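Probable glutathione S-transferase (Bordetella bronchiseptica RB50, PDB 3H1N) probably conjugates glutathione to electrophilic compounds as a glutathione S-transferase. Local coordinates at residues 51-56 with 234-239. Numbering follows the deposited sequence.
Sequences RAREPG and RRLPFG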
loop_
_atom_site.group_PDB
_atom_site.type_symbol
_atom_site.label_atom_id
_atom_site.label_comp_id
_atom_site.label_asym_id
_atom_site.label_seq_id
_atom_site.Cartn_x
_atom_site.Cartn_y
_atom_site.Cartn_z
ATOM N N ARG B 51 -18.188 14.930 -1.762
ATOM C CA ARG B 51 -18.607 15.884 -0.739
ATOM C C ARG B 51 -17.740 17.131 -0.638
ATOM O O ARG B 51 -18.258 18.239 -0.483
ATOM C CB ARG B 51 -18.727 15.198 0.627
ATOM C CG ARG B 51 -20.000 14.365 0.810
ATOM C CD ARG B 51 -21.279 15.200 0.660
ATOM N NE ARG B 51 -22.460 14.475 1.134
ATOM C CZ ARG B 51 -23.719 14.906 1.041
ATOM N NH1 ARG B 51 -24.002 16.076 0.467
ATOM N NH2 ARG B 51 -24.707 14.154 1.515
ATOM N N ALA B 52 -16.432 16.954 -0.763
ATOM C CA ALA B 52 -15.482 18.054 -0.587
ATOM C C ALA B 52 -15.540 19.104 -1.698
ATOM O O ALA B 52 -14.973 20.196 -1.558
ATOM C CB ALA B 52 -14.052 17.505 -0.408
ATOM N N ARG B 53 -16.237 18.785 -2.786
ATOM C CA ARG B 53 -16.397 19.715 -3.901
ATOM C C ARG B 53 -17.701 20.511 -3.787
ATOM O O ARG B 53 -17.922 21.470 -4.533
ATOM C CB ARG B 53 -16.349 18.965 -5.237
ATOM C CG ARG B 53 -15.087 18.115 -5.431
ATOM C CD ARG B 53 -15.020 17.555 -6.830
ATOM N NE ARG B 53 -13.831 16.743 -7.071
ATOM C CZ ARG B 53 -13.505 16.260 -8.267
ATOM N NH1 ARG B 53 -14.283 16.508 -9.321
ATOM N NH2 ARG B 53 -12.418 15.525 -8.408
ATOM N N GLU B 54 -18.562 20.111 -2.853
ATOM C CA GLU B 54 -19.861 20.756 -2.673
ATOM C C GLU B 54 -19.703 21.991 -1.784
ATOM O O GLU B 54 -18.974 21.938 -0.792
ATOM C CB GLU B 54 -20.871 19.777 -2.067
ATOM C CG GLU B 54 -21.035 18.478 -2.864
ATOM C CD GLU B 54 -22.123 17.572 -2.308
ATOM O OE1 GLU B 54 -22.628 17.836 -1.199
ATOM O OE2 GLU B 54 -22.477 16.588 -2.988
ATOM N N PRO B 55 -20.369 23.112 -2.152
ATOM C CA PRO B 55 -20.287 24.366 -1.394
ATOM C C PRO B 55 -20.658 24.192 0.071
ATOM O O PRO B 55 -21.683 23.582 0.386
ATOM C CB PRO B 55 -21.316 25.265 -2.089
ATOM C CG PRO B 55 -21.349 24.768 -3.489
ATOM C CD PRO B 55 -21.182 23.274 -3.376
ATOM N N GLY B 56 -19.803 24.697 0.956
ATOM C CA GLY B 56 -20.097 24.716 2.384
ATOM C C GLY B 56 -19.636 23.505 3.174
ATOM O O GLY B 56 -19.664 23.533 4.405
ATOM N N ARG B 234 -16.667 16.747 -13.959
ATOM C CA ARG B 234 -16.261 15.976 -12.775
ATOM C C ARG B 234 -14.842 15.407 -12.879
ATOM O O ARG B 234 -14.239 15.028 -11.861
ATOM C CB ARG B 234 -17.266 14.855 -12.494
ATOM C CG ARG B 234 -18.692 15.346 -12.261
ATOM C CD ARG B 234 -19.585 14.225 -11.707
ATOM N NE ARG B 234 -19.649 13.047 -12.581
ATOM C CZ ARG B 234 -20.219 13.032 -13.786
ATOM N NH1 ARG B 234 -20.769 14.125 -14.287
ATOM N NH2 ARG B 234 -20.226 11.916 -14.501
ATOM N N ARG B 235 -14.339 15.304 -14.109
ATOM C CA ARG B 235 -12.989 14.837 -14.370
ATOM C C ARG B 235 -12.026 16.026 -14.368
ATOM O O ARG B 235 -11.975 16.790 -15.329
ATOM C CB ARG B 235 -12.938 14.104 -15.717
ATOM C CG ARG B 235 -11.597 13.461 -16.047
ATOM C CD ARG B 235 -11.330 13.513 -17.538
ATOM N NE ARG B 235 -10.216 12.655 -17.929
ATOM C CZ ARG B 235 -9.844 12.452 -19.190
ATOM N NH1 ARG B 235 -10.495 13.049 -20.179
ATOM N NH2 ARG B 235 -8.825 11.649 -19.459
ATOM N N LEU B 236 -11.267 16.180 -13.281
ATOM C CA LEU B 236 -10.312 17.279 -13.172
ATOM C C LEU B 236 -9.025 16.936 -13.929
ATOM O O LEU B 236 -8.557 15.794 -13.857
ATOM C CB LEU B 236 -9.994 17.560 -11.694
ATOM C CG LEU B 236 -11.164 18.035 -10.821
ATOM C CD1 LEU B 236 -10.687 18.366 -9.404
ATOM C CD2 LEU B 236 -11.834 19.232 -11.430
ATOM N N PRO B 237 -8.429 17.922 -14.632
ATOM C CA PRO B 237 -7.148 17.649 -15.291
ATOM C C PRO B 237 -6.011 17.551 -14.265
ATOM O O PRO B 237 -6.151 18.036 -13.133
ATOM C CB PRO B 237 -6.952 18.865 -16.188
ATOM C CG PRO B 237 -7.645 19.975 -15.467
ATOM C CD PRO B 237 -8.806 19.344 -14.725
ATOM N N PHE B 238 -4.901 16.921 -14.653
ATOM C CA PHE B 238 -3.716 16.901 -13.799
ATOM C C PHE B 238 -3.197 18.329 -13.671
ATOM O O PHE B 238 -3.417 19.161 -14.552
ATOM C CB PHE B 238 -2.620 16.006 -14.386
ATOM C CG PHE B 238 -3.050 14.581 -14.632
ATOM C CD1 PHE B 238 -3.218 13.699 -13.567
ATOM C CD2 PHE B 238 -3.277 14.121 -15.929
ATOM C CE1 PHE B 238 -3.612 12.369 -13.787
ATOM C CE2 PHE B 238 -3.666 12.788 -16.165
ATOM C CZ PHE B 238 -3.836 11.918 -15.087
ATOM N N GLY B 239 -2.534 18.614 -12.561
ATOM C CA GLY B 239 -1.962 19.930 -12.321
ATOM C C GLY B 239 -0.864 19.788 -11.291
ATOM O O GLY B 239 0.210 19.272 -11.587
HETATM O O HOH W 1 -11.790 14.346 -11.137
#
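Arg53 reaches Arg234 and Leu236 with the end of its guanidinium group, one long side chain bridging two loops whose nearest CA atoms, those of Arg53 and Arg234, stay 9.6 Å apart. Its NH1 donates to Arg234 O at 2.9 Å. The bond is fairly straight (156°) and O lies near the guanidinium plane, but NH1 approaches from well out of the carbonyl plane. NH2 works through a water: it donates to the water, which in turn donates to Arg234 O at 2.6 Å and accepts from Leu236 N at 2.9 Å. Arg234 O is thus gripped twice, and the paired donors should hold the guanidinium against rotation. Over one face, offset toward the rim, lies the Leu236 methyl CD1, 3.5 Å from Arg53 NH2; a branched aliphatic residue suits this place because it packs on the flat cation while the cation's edge keeps its polar bonds. Arginine suits the other side by sheer length: the chain runs extended from CG to NE, with chi3 at 180°, and spans the gap. The Arg234 side chain leads elsewhere, its NE forming a salt bridge with Glu42. Behind Arg53, the short 3-10 turn is closed by Glu54 N bonding Arg51 O. The same two residues are joined again by a salt bridge, Arg51 NH1 to Glu54 OE1 at 2.8 Å, while Arg51 NE pairs with Asp23. At the surface, the contact ties the loop after edge strand 48-50 of the thioredoxin-like N-terminal domain to the loop following the last helix of the all-helical C-terminal domain, the two-domain architecture of glutathione S-transferases.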